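PDB 3BO5: histone-lysine N-methyltransferase SETMAR from Homo sapiens, which transfers methyl groups from S-adenosyl-L-methionine to a lysine of histone H3 through the SET domain described here, and in its full-length form takes part in DNA double-strand break repair. Local coordinates for residues Gly149-Glu154 and Lys230-Ala235; Asn210-Pro215 and Cys274-Lys279; Glu214-Met219 and Glu244-Tyr249. The protein carries 2 engineered substitutions. One frame throughout, in Å; residues are numbered along the deposited sequence.

Contact 1 (Gly149-Glu154 and Lys230-Ala235)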
loop_
_atom_site.group_PDB
_atom_site.type_symbol
_atom_site.label_atom_id
_atom_site.label_comp_id
_atom_site.label_asym_id
_atom_site.label_seq_id
_atom_site.Cartn_x
_atom_site.Cartn_y
_atom_site.Cartn_z
ATOM N N GLY A 149 2.947 -6.700 -12.418
ATOM C CA GLY A 149 1.735 -7.239 -11.878
ATOM C C GLY A 149 1.868 -7.872 -10.524
ATOM O O GLY A 149 0.866 -8.089 -9.858
ATOM N N ARG A 150 3.074 -8.175 -10.100
ATOM C CA ARG A 150 3.288 -8.861 -8.834
ATOM C C ARG A 150 3.025 -7.939 -7.636
ATOM O O ARG A 150 3.266 -6.714 -7.689
ATOM C CB ARG A 150 4.712 -9.403 -8.758
ATOM C CG ARG A 150 4.833 -10.685 -9.626
ATOM C CD ARG A 150 4.058 -11.925 -9.085
ATOM N NE ARG A 150 4.571 -12.343 -7.792
ATOM C CZ ARG A 150 5.735 -12.951 -7.555
ATOM N NH1 ARG A 150 6.453 -13.377 -8.590
ATOM N NH2 ARG A 150 6.148 -13.175 -6.301
ATOM N N PHE A 151 2.467 -8.517 -6.560
ATOM C CA PHE A 151 2.232 -7.747 -5.343
ATOM C C PHE A 151 3.558 -7.405 -4.746
ATOM O O PHE A 151 4.430 -8.264 -4.563
ATOM C CB PHE A 151 1.439 -8.638 -4.338
ATOM C CG PHE A 151 1.328 -8.021 -2.968
ATOM C CD1 PHE A 151 0.576 -6.827 -2.823
ATOM C CD2 PHE A 151 1.962 -8.603 -1.874
ATOM C CE1 PHE A 151 0.466 -6.195 -1.492
ATOM C CE2 PHE A 151 1.887 -7.982 -0.603
ATOM C CZ PHE A 151 1.114 -6.797 -0.413
ATOM N N VAL A 152 3.669 -6.156 -4.354
ATOM C CA VAL A 152 4.909 -5.652 -3.801
ATOM C C VAL A 152 4.810 -5.464 -2.275
ATOM O O VAL A 152 5.467 -6.138 -1.506
ATOM C CB VAL A 152 5.309 -4.361 -4.508
ATOM C CG1 VAL A 152 6.529 -3.717 -3.852
ATOM C CG2 VAL A 152 5.730 -4.762 -5.959
ATOM N N CYS A 153 3.908 -4.574 -1.863
ATOM C CA CYS A 153 3.702 -4.425 -0.419
ATOM C C CYS A 153 2.416 -3.653 -0.171
ATOM O O CYS A 153 1.889 -3.026 -1.072
ATOM C CB CYS A 153 4.895 -3.733 0.280
ATOM S SG CYS A 153 5.110 -2.020 -0.252
ATOM N N GLU A 154 1.919 -3.749 1.064
ATOM C CA GLU A 154 0.833 -2.807 1.476
ATOM C C GLU A 154 1.388 -1.483 1.915
ATOM O O GLU A 154 2.550 -1.310 2.196
ATOM C CB GLU A 154 0.050 -3.350 2.698
ATOM C CG GLU A 154 -0.736 -4.533 2.382
ATOM C CD GLU A 154 -1.498 -5.028 3.626
ATOM O OE1 GLU A 154 -1.548 -6.250 3.791
ATOM O OE2 GLU A 154 -2.030 -4.189 4.444
ATOM N N LYS A 230 -7.084 -3.215 2.436
ATOM C CA LYS A 230 -5.668 -3.153 2.350
ATOM C C LYS A 230 -5.312 -2.268 1.150
ATOM O O LYS A 230 -6.014 -2.260 0.141
ATOM C CB LYS A 230 -5.178 -4.579 2.051
ATOM C CG LYS A 230 -5.649 -5.583 3.051
ATOM C CD LYS A 230 -5.373 -5.178 4.509
ATOM C CE LYS A 230 -5.744 -6.361 5.429
ATOM N NZ LYS A 230 -5.783 -5.788 6.864
ATOM N N LEU A 231 -4.253 -1.477 1.307
ATOM C CA LEU A 231 -3.825 -0.548 0.254
ATOM C C LEU A 231 -2.645 -1.231 -0.385
ATOM O O LEU A 231 -1.519 -1.131 0.060
ATOM C CB LEU A 231 -3.398 0.797 0.875
ATOM C CG LEU A 231 -4.532 1.514 1.630
ATOM C CD1 LEU A 231 -4.043 2.936 1.966
ATOM C CD2 LEU A 231 -5.873 1.474 0.940
ATOM N N ALA A 232 -2.972 -2.006 -1.410
ATOM C CA ALA A 232 -1.992 -2.994 -1.926
ATOM C C ALA A 232 -1.264 -2.419 -3.110
ATOM O O ALA A 232 -1.928 -2.010 -4.060
ATOM C CB ALA A 232 -2.766 -4.248 -2.326
ATOM N N LEU A 233 0.073 -2.422 -3.094
ATOM C CA LEU A 233 0.850 -1.815 -4.225
ATOM C C LEU A 233 1.341 -3.006 -5.035
ATOM O O LEU A 233 1.923 -3.960 -4.491
ATOM C CB LEU A 233 2.090 -1.057 -3.738
ATOM C CG LEU A 233 1.511 0.203 -3.074
ATOM C CD1 LEU A 233 1.806 0.437 -1.628
ATOM C CD2 LEU A 233 1.464 1.385 -3.989
ATOM N N PHE A 234 0.994 -2.929 -6.334
ATOM C CA PHE A 234 1.454 -3.945 -7.321
ATOM C C PHE A 234 2.388 -3.321 -8.304
ATOM O O PHE A 234 2.288 -2.129 -8.610
ATOM C CB PHE A 234 0.237 -4.526 -8.090
ATOM C CG PHE A 234 -0.724 -5.317 -7.228
ATOM C CD1 PHE A 234 -0.624 -6.687 -7.146
ATOM C CD2 PHE A 234 -1.751 -4.648 -6.567
ATOM C CE1 PHE A 234 -1.536 -7.407 -6.363
ATOM C CE2 PHE A 234 -2.624 -5.350 -5.725
ATOM C CZ PHE A 234 -2.540 -6.690 -5.631
ATOM N N ALA A 235 3.325 -4.129 -8.819
ATOM C CA ALA A 235 4.222 -3.570 -9.834
ATOM C C ALA A 235 3.447 -3.243 -11.099
ATOM O O ALA A 235 2.755 -4.120 -11.634
ATOM C CB ALA A 235 5.332 -4.609 -10.145
HETATM O O HOH W 1 -2.817 -1.792 3.628
HETATM O O HOH W 2 -3.061 -4.974 6.855
#

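Contact 2 (Asn210-Pro215 and Cys274-Lys279). With ZN (zinc ion), chain E; SAH (S-adenosyl-L-homocysteine), chain F.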
loop_
_atom_site.group_PDB
_atom_site.type_symbol
_atom_site.label_atom_id
_atom_site.label_comp_id
_atom_site.label_asym_id
_atom_site.label_seq_id
_atom_site.Cartn_x
_atom_site.Cartn_y
_atom_site.Cartn_z
ATOM N N ASN A 210 8.660 6.523 -1.855
ATOM C CA ASN A 210 8.583 7.900 -2.354
ATOM C C ASN A 210 7.592 8.065 -3.497
ATOM O O ASN A 210 7.111 7.088 -4.109
ATOM C CB ASN A 210 10.010 8.380 -2.703
ATOM C CG ASN A 210 10.812 8.623 -1.469
ATOM O OD1 ASN A 210 10.318 9.199 -0.505
ATOM N ND2 ASN A 210 12.091 8.220 -1.496
ATOM N N HIS A 211 7.228 9.333 -3.772
ATOM C CA HIS A 211 6.358 9.604 -4.882
ATOM C C HIS A 211 7.153 9.661 -6.183
ATOM O O HIS A 211 8.259 10.104 -6.255
ATOM C CB HIS A 211 5.872 11.075 -4.695
ATOM C CG HIS A 211 5.192 11.611 -5.891
ATOM N ND1 HIS A 211 3.923 11.211 -6.262
ATOM C CD2 HIS A 211 5.608 12.502 -6.830
ATOM C CE1 HIS A 211 3.590 11.831 -7.394
ATOM N NE2 HIS A 211 4.618 12.594 -7.771
ATOM N N SER A 212 6.505 9.252 -7.243
ATOM C CA SER A 212 7.012 9.553 -8.542
ATOM C C SER A 212 5.885 9.979 -9.436
ATOM O O SER A 212 4.811 9.425 -9.321
ATOM C CB SER A 212 7.663 8.313 -9.128
ATOM O OG SER A 212 8.049 8.640 -10.501
ATOM N N CYS A 213 6.160 10.926 -10.366
ATOM C CA CYS A 213 5.189 11.322 -11.360
ATOM C C CYS A 213 4.986 10.229 -12.412
ATOM O O CYS A 213 4.032 10.279 -13.179
ATOM C CB CYS A 213 5.750 12.628 -11.993
ATOM S SG CYS A 213 5.642 13.970 -10.788
ATOM N N GLU A 214 5.956 9.309 -12.467
ATOM C CA GLU A 214 5.883 8.159 -13.369
ATOM C C GLU A 214 6.298 6.978 -12.534
ATOM O O GLU A 214 7.375 6.426 -12.689
ATOM C CB GLU A 214 6.829 8.312 -14.559
ATOM C CG GLU A 214 6.380 9.315 -15.559
ATOM C CD GLU A 214 7.378 9.477 -16.716
ATOM O OE1 GLU A 214 8.256 8.578 -16.917
ATOM O OE2 GLU A 214 7.263 10.527 -17.399
ATOM N N PRO A 215 5.389 6.564 -11.667
ATOM C CA PRO A 215 5.815 5.571 -10.692
ATOM C C PRO A 215 5.823 4.194 -11.247
ATOM O O PRO A 215 5.284 3.929 -12.314
ATOM C CB PRO A 215 4.709 5.668 -9.647
ATOM C CG PRO A 215 3.496 6.041 -10.437
ATOM C CD PRO A 215 4.007 7.033 -11.419
ATOM N N CYS A 274 9.098 18.281 -6.240
ATOM C CA CYS A 274 9.247 16.858 -6.547
ATOM C C CYS A 274 10.611 16.705 -7.213
ATOM O O CYS A 274 10.944 17.415 -8.171
ATOM C CB CYS A 274 8.130 16.386 -7.530
ATOM S SG CYS A 274 8.328 14.633 -7.822
ATOM N N TYR A 275 11.325 15.658 -6.802
ATOM C CA TYR A 275 12.642 15.311 -7.354
ATOM C C TYR A 275 12.584 13.890 -7.963
ATOM O O TYR A 275 13.612 13.160 -7.958
ATOM C CB TYR A 275 13.752 15.382 -6.284
ATOM C CG TYR A 275 13.785 16.680 -5.538
ATOM C CD1 TYR A 275 13.838 17.883 -6.276
ATOM C CD2 TYR A 275 13.811 16.717 -4.164
ATOM C CE1 TYR A 275 13.909 19.118 -5.611
ATOM C CE2 TYR A 275 13.857 17.957 -3.471
ATOM C CZ TYR A 275 13.915 19.133 -4.235
ATOM O OH TYR A 275 14.008 20.382 -3.612
ATOM N N CYS A 276 11.417 13.486 -8.450
ATOM C CA CYS A 276 11.271 12.109 -8.881
ATOM C C CYS A 276 12.107 11.845 -10.104
ATOM O O CYS A 276 12.437 10.686 -10.310
ATOM C CB CYS A 276 9.794 11.753 -9.122
ATOM S SG CYS A 276 9.089 12.362 -10.680
ATOM N N GLY A 277 12.451 12.865 -10.909
ATOM C CA GLY A 277 13.338 12.615 -12.120
ATOM C C GLY A 277 12.645 12.133 -13.353
ATOM O O GLY A 277 13.273 11.916 -14.416
ATOM N N ALA A 278 11.339 11.941 -13.273
ATOM C CA ALA A 278 10.581 11.507 -14.445
ATOM C C ALA A 278 10.508 12.601 -15.519
ATOM O O ALA A 278 10.407 13.812 -15.205
ATOM C CB ALA A 278 9.165 11.047 -14.016
ATOM N N LYS A 279 10.510 12.211 -16.799
ATOM C CA LYS A 279 10.326 13.208 -17.864
ATOM C C LYS A 279 9.033 14.021 -17.737
ATOM O O LYS A 279 9.023 15.212 -18.041
ATOM C CB LYS A 279 10.454 12.516 -19.241
ATOM C CG LYS A 279 11.800 11.798 -19.365
ATOM C CD LYS A 279 12.994 12.678 -19.838
ATOM C CE LYS A 279 14.266 12.631 -18.910
ATOM N NZ LYS A 279 15.074 11.384 -18.753
HETATM ZN ZN ZN E . 7.974 14.301 -10.160
HETATM N N SAH F . 11.350 9.990 2.202
HETATM C CA SAH F . 10.467 9.532 3.322
HETATM C CB SAH F . 9.584 8.326 2.917
HETATM C CG SAH F . 8.377 8.832 2.107
HETATM S SD SAH F . 7.231 9.795 3.135
HETATM C C SAH F . 11.356 9.212 4.545
HETATM O O SAH F . 12.545 9.513 4.550
HETATM O OXT SAH F . 10.806 8.621 5.530
HETATM C "C5'" SAH F . 7.009 11.244 2.084
HETATM C "C4'" SAH F . 8.149 12.258 2.145
HETATM O "O4'" SAH F . 9.276 11.817 1.383
HETATM C "C3'" SAH F . 7.798 13.582 1.534
HETATM O "O3'" SAH F . 7.107 14.428 2.495
HETATM C "C2'" SAH F . 9.124 14.155 1.129
HETATM O "O2'" SAH F . 9.911 14.556 2.266
HETATM C "C1'" SAH F . 9.815 12.908 0.612
HETATM N N9 SAH F . 9.486 12.608 -0.796
HETATM C C8 SAH F . 8.797 11.509 -1.302
HETATM N N7 SAH F . 8.801 11.579 -2.619
HETATM C C5 SAH F . 9.501 12.666 -3.003
HETATM C C6 SAH F . 9.759 13.196 -4.285
HETATM N N6 SAH F . 9.428 12.638 -5.452
HETATM N N1 SAH F . 10.474 14.390 -4.284
HETATM C C2 SAH F . 10.880 14.991 -3.133
HETATM N N3 SAH F . 10.671 14.497 -1.862
HETATM C C4 SAH F . 9.915 13.364 -1.865
HETATM O O HOH W 3 10.776 8.496 -10.669
HETATM O O HOH W 4 10.661 9.432 -17.445
#

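Contact 3 (Glu214-Met219 and Glu244-Tyr249). With SAH (S-adenosyl-L-homocysteine), chain F.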
loop_
_atom_site.group_PDB
_atom_site.type_symbol
_atom_site.label_atom_id
_atom_site.label_comp_id
_atom_site.label_asym_id
_atom_site.label_seq_id
_atom_site.Cartn_x
_atom_site.Cartn_y
_atom_site.Cartn_z
ATOM N N GLU A 214 5.956 9.309 -12.467
ATOM C CA GLU A 214 5.883 8.159 -13.369
ATOM C C GLU A 214 6.298 6.978 -12.534
ATOM O O GLU A 214 7.375 6.426 -12.689
ATOM C CB GLU A 214 6.829 8.312 -14.559
ATOM C CG GLU A 214 6.380 9.315 -15.559
ATOM C CD GLU A 214 7.378 9.477 -16.716
ATOM O OE1 GLU A 214 8.256 8.578 -16.917
ATOM O OE2 GLU A 214 7.263 10.527 -17.399
ATOM N N PRO A 215 5.389 6.564 -11.667
ATOM C CA PRO A 215 5.815 5.571 -10.692
ATOM C C PRO A 215 5.823 4.194 -11.247
ATOM O O PRO A 215 5.284 3.929 -12.314
ATOM C CB PRO A 215 4.709 5.668 -9.647
ATOM C CG PRO A 215 3.496 6.041 -10.437
ATOM C CD PRO A 215 4.007 7.033 -11.419
ATOM N N ASN A 216 6.322 3.263 -10.426
ATOM C CA ASN A 216 6.311 1.866 -10.890
ATOM C C ASN A 216 5.393 0.956 -10.116
ATOM O O ASN A 216 5.361 -0.243 -10.391
ATOM C CB ASN A 216 7.734 1.268 -10.928
ATOM C CG ASN A 216 8.479 1.367 -9.632
ATOM O OD1 ASN A 216 7.890 1.651 -8.558
ATOM N ND2 ASN A 216 9.833 1.148 -9.684
ATOM N N LEU A 217 4.692 1.536 -9.143
ATOM C CA LEU A 217 3.647 0.776 -8.414
ATOM C C LEU A 217 2.284 1.430 -8.665
ATOM O O LEU A 217 2.169 2.668 -8.806
ATOM C CB LEU A 217 3.874 0.816 -6.919
ATOM C CG LEU A 217 5.206 0.251 -6.495
ATOM C CD1 LEU A 217 5.378 0.444 -4.987
ATOM C CD2 LEU A 217 5.413 -1.222 -6.939
ATOM N N LEU A 218 1.269 0.572 -8.626
ATOM C CA LEU A 218 -0.116 0.959 -8.607
ATOM C C LEU A 218 -0.788 0.502 -7.310
ATOM O O LEU A 218 -0.689 -0.654 -6.989
ATOM C CB LEU A 218 -0.907 0.322 -9.801
ATOM C CG LEU A 218 -2.388 0.626 -9.874
ATOM C CD1 LEU A 218 -2.699 2.115 -10.014
ATOM C CD2 LEU A 218 -3.044 -0.205 -11.066
ATOM N N MET A 219 -1.511 1.402 -6.614
ATOM C CA MET A 219 -2.190 1.037 -5.388
ATOM C C MET A 219 -3.659 0.649 -5.670
ATOM O O MET A 219 -4.388 1.392 -6.347
ATOM C CB MET A 219 -2.215 2.255 -4.464
ATOM C CG MET A 219 -2.802 1.841 -3.062
ATOM S SD MET A 219 -2.828 3.311 -2.020
ATOM C CE MET A 219 -1.112 3.318 -1.453
ATOM N N GLU A 244 14.365 1.836 -7.405
ATOM C CA GLU A 244 13.535 2.420 -6.334
ATOM C C GLU A 244 12.053 2.243 -6.634
ATOM O O GLU A 244 11.615 2.312 -7.799
ATOM C CB GLU A 244 13.774 3.906 -6.195
ATOM C CG GLU A 244 12.864 4.563 -5.105
ATOM C CD GLU A 244 13.266 5.993 -4.777
ATOM O OE1 GLU A 244 14.075 6.612 -5.553
ATOM O OE2 GLU A 244 12.751 6.545 -3.757
ATOM N N LEU A 245 11.301 1.931 -5.571
ATOM C CA LEU A 245 9.850 1.647 -5.689
ATOM C C LEU A 245 9.114 2.960 -5.388
ATOM O O LEU A 245 9.498 3.655 -4.412
ATOM C CB LEU A 245 9.469 0.595 -4.655
ATOM C CG LEU A 245 10.174 -0.752 -4.906
ATOM C CD1 LEU A 245 9.997 -1.633 -3.694
ATOM C CD2 LEU A 245 9.600 -1.449 -6.139
ATOM N N SER A 246 8.120 3.279 -6.187
ATOM C CA SER A 246 7.409 4.569 -5.998
ATOM C C SER A 246 5.976 4.417 -6.334
ATOM O O SER A 246 5.579 3.535 -7.128
ATOM C CB SER A 246 8.038 5.582 -6.903
ATOM O OG SER A 246 7.944 5.200 -8.280
ATOM N N TYR A 247 5.130 5.296 -5.786
ATOM C CA TYR A 247 3.767 5.345 -6.309
ATOM C C TYR A 247 3.365 6.822 -6.402
ATOM O O TYR A 247 4.130 7.696 -5.979
ATOM C CB TYR A 247 2.735 4.627 -5.436
ATOM C CG TYR A 247 2.420 5.100 -4.022
ATOM C CD1 TYR A 247 1.327 5.926 -3.765
ATOM C CD2 TYR A 247 3.168 4.597 -2.900
ATOM C CE1 TYR A 247 0.962 6.233 -2.460
ATOM C CE2 TYR A 247 2.795 4.916 -1.587
ATOM C CZ TYR A 247 1.712 5.743 -1.398
ATOM O OH TYR A 247 1.218 6.054 -0.146
ATOM N N ASP A 248 2.229 7.028 -7.067
ATOM C CA ASP A 248 1.807 8.405 -7.291
ATOM C C ASP A 248 1.013 8.910 -6.115
ATOM O O ASP A 248 -0.065 8.385 -5.838
ATOM C CB ASP A 248 0.962 8.425 -8.550
ATOM C CG ASP A 248 0.302 9.787 -8.851
ATOM O OD1 ASP A 248 0.538 10.810 -8.162
ATOM O OD2 ASP A 248 -0.424 9.754 -9.907
ATOM N N TYR A 249 1.577 9.897 -5.394
ATOM C CA TYR A 249 0.903 10.363 -4.180
ATOM C C TYR A 249 -0.477 10.997 -4.491
ATOM O O TYR A 249 -1.259 11.147 -3.551
ATOM C CB TYR A 249 1.759 11.405 -3.459
ATOM C CG TYR A 249 2.913 10.843 -2.676
ATOM C CD1 TYR A 249 3.305 9.500 -2.808
ATOM C CD2 TYR A 249 3.616 11.659 -1.780
ATOM C CE1 TYR A 249 4.416 9.017 -2.088
ATOM C CE2 TYR A 249 4.682 11.183 -1.040
ATOM C CZ TYR A 249 5.077 9.843 -1.213
ATOM O OH TYR A 249 6.137 9.436 -0.477
HETATM N N SAH F . 11.350 9.990 2.202
HETATM C CA SAH F . 10.467 9.532 3.322
HETATM C CB SAH F . 9.584 8.326 2.917
HETATM C CG SAH F . 8.377 8.832 2.107
HETATM S SD SAH F . 7.231 9.795 3.135
HETATM C C SAH F . 11.356 9.212 4.545
HETATM O O SAH F . 12.545 9.513 4.550
HETATM O OXT SAH F . 10.806 8.621 5.530
HETATM C "C5'" SAH F . 7.009 11.244 2.084
HETATM C "C4'" SAH F . 8.149 12.258 2.145
HETATM O "O4'" SAH F . 9.276 11.817 1.383
HETATM C "C3'" SAH F . 7.798 13.582 1.534
HETATM O "O3'" SAH F . 7.107 14.428 2.495
HETATM C "C2'" SAH F . 9.124 14.155 1.129
HETATM O "O2'" SAH F . 9.911 14.556 2.266
HETATM C "C1'" SAH F . 9.815 12.908 0.612
HETATM N N9 SAH F . 9.486 12.608 -0.796
HETATM C C8 SAH F . 8.797 11.509 -1.302
HETATM N N7 SAH F . 8.801 11.579 -2.619
HETATM C C5 SAH F . 9.501 12.666 -3.003
HETATM C C6 SAH F . 9.759 13.196 -4.285
HETATM N N6 SAH F . 9.428 12.638 -5.452
HETATM N N1 SAH F . 10.474 14.390 -4.284
HETATM C C2 SAH F . 10.880 14.991 -3.133
HETATM N N3 SAH F . 10.671 14.497 -1.862
HETATM C C4 SAH F . 9.915 13.364 -1.865
HETATM O O HOH W 5 0.801 4.961 -8.302
#

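Contact 1 (Gly149-Glu154 and Lys230-Ala235)
Phe151 turns the edge of its ring toward the face of Phe234 in a T-shaped pair, with centroids 5.7 Å apart and planes at 66°. Its CD1 atom sits over the rim of the Phe234 face, while the edge of the Phe234 ring meets Gly149 O, 3.4 Å from CD1 of Phe234. With CG of Phe151 anti to the backbone N, the torsion (chi1 171°) brings the ring close to Ala232, whose CB lies 3.9 Å from Phe151 CE1. On the same face of the sheet lie Phe151, Ala232, Phe234 and Glu154; Cys153 and Leu233 point to the other, where Leu233 also touches Tyr247.

At the far end, the extended Glu154 side chain crosses the bent Lys230 chain, and OE2 of Glu154 lies 3.5 Å from the methylene CD of Lys230. The two charged ends are joined through water rather than directly: one water donates to Glu154 OE2 and accepts from Lys230 NZ, and a second donates to the same OE2 and accepts from the backbone N of Leu231. Two bonds therefore hold this carboxylate oxygen.

Behind the side chains lies an antiparallel ladder. Ala235 N bonds to Arg150 O at 2.8 Å, and Leu233 N to Cys153 O. Leu233 O receives Val152 N in its carbonyl plane at 2.8 Å and, more weakly, Cys153 N at 3.4 Å. Strand 217-223 pairs with strand 230-235 on its other edge, through Leu218 and Ile220 among others. Because Val152 and Cys153 both face Leu233, the register slips by one residue: a classic beta bulge in the SET-domain sheet that holds strands 151-160, 230-235 and 217-223.

Contact 2 (Asn210-Pro215 and Cys274-Lys279)
Cys276 and Cys213 meet at a shared zinc ion, and the Cys276 side chain ties the two segments together from CB outward. Its CB lies against the backbone of Ser212, 3.6 Å from Ser212 CA. Its SG, set between the backbone N and the carbonyl carbon (chi1 78°), binds zinc at 2.3 Å and also accepts the nearly straight N-H of Cys213, with Cys213 N 3.3 Å from Cys276 SG and an angle of 172° at the hydrogen. A further N-H, from Ala278, reaches the same sulfur, so two backbone donors would probably offset part of the thiolate charge. Cys213 SG and Cys274 SG also bind the metal, and Cys281 completes the site. NE2 of His211 donates to Cys213 SG, while its ND1 accepts a hydrogen bond from Tyr249 N; the edge of the same ring meets Cys274 SG, 3.6 Å from CD2.

Beyond the metal, the methyl of Ala278 rests alongside the extended Glu214 chain, its CB 3.6 Å from Glu214 CD. The carboxylate reaches Lys279 through a water that donates to Glu214 OE1 and accepts from Lys279 N, and OE2 is hydrogen-bonded to Ser280 OG. An alanine in place of Glu214 would probably strip the Ala278 methyl of the CG and CD part of its cover and leave both this water and the Ser280 hydroxyl without their carboxylate partner.

On the other flank the adenine of S-adenosyl-L-homocysteine is read by backbone atoms of both segments: His211 N donates to N7 at 3.0 Å, His211 O accepts from N6 at 2.9 Å, and Tyr275 N donates to N1 at 2.9 Å. The arrangement is the SET–post-SET junction, where a four-cysteine zinc site closes over the cofactor pocket.

Contact 3 (Glu214-Met219 and Glu244-Tyr249)
Asn216 lays its amide alongside the backbone of Glu244-Ser246 and grips it at two points. OD1 of Asn216 accepts from Ser246 N at 2.9 Å, and ND2 donates to Glu244 O at 2.8 Å; in both bonds the donor is tilted from the plane of the accepting carbonyl. A chi1 of 55° brings the amide to this backbone, and ND2 is held further by Glu243. Leu217 N adds a bond to Ser246 O: the nitrogen lies nearly in line with the C=O (177°), though the N-H itself is bent away from it (135° at the hydrogen).

On one side of this junction Pro215 packs its ring against the backbone of Tyr247 and Asp248, CB lying 3.5 Å from Tyr247 CA and CG facing Asp248. On the other, the side chains of Leu217 and Leu245 cross at an angle, CD1 of Leu217 being 4.1 Å from Leu245 CB. Met219 bends at its last torsion to bring its methyl over the Tyr247 ring: CE is 4.0 Å from the centroid, a CH-pi contact with the sulfur oblique to the ring. CD1 of Tyr249 lies over the rim of the opposite face, and Tyr247 OH is hydrogen-bonded to Arg264. A water links Leu217 O to Asp248 N.

Here two sheets of the SET fold join in its core, leading through Tyr249 to the cofactor pocket.

In the fold
The three contacts run from the middle of the SET domain out to its cofactor site. Contact 1 is centred about 10 Å from contact 3, and the two share a core: Phe234 O is 2.9 Å from Leu218 N, a probable hydrogen bond, and Val152 packs on Leu217. Contact 3 in turn lies about 8 Å, centre to centre, from contact 2, sharing Glu214 and Pro215 with it; besides the link between His211 and Tyr249, Asn210 ND2 hydrogen-bonds Glu244 OE2. Both contacts 2 and 3 touch S-adenosyl-L-homocysteine, whereas in contact 1 the Leu233 side chain stays about 11 Å from it.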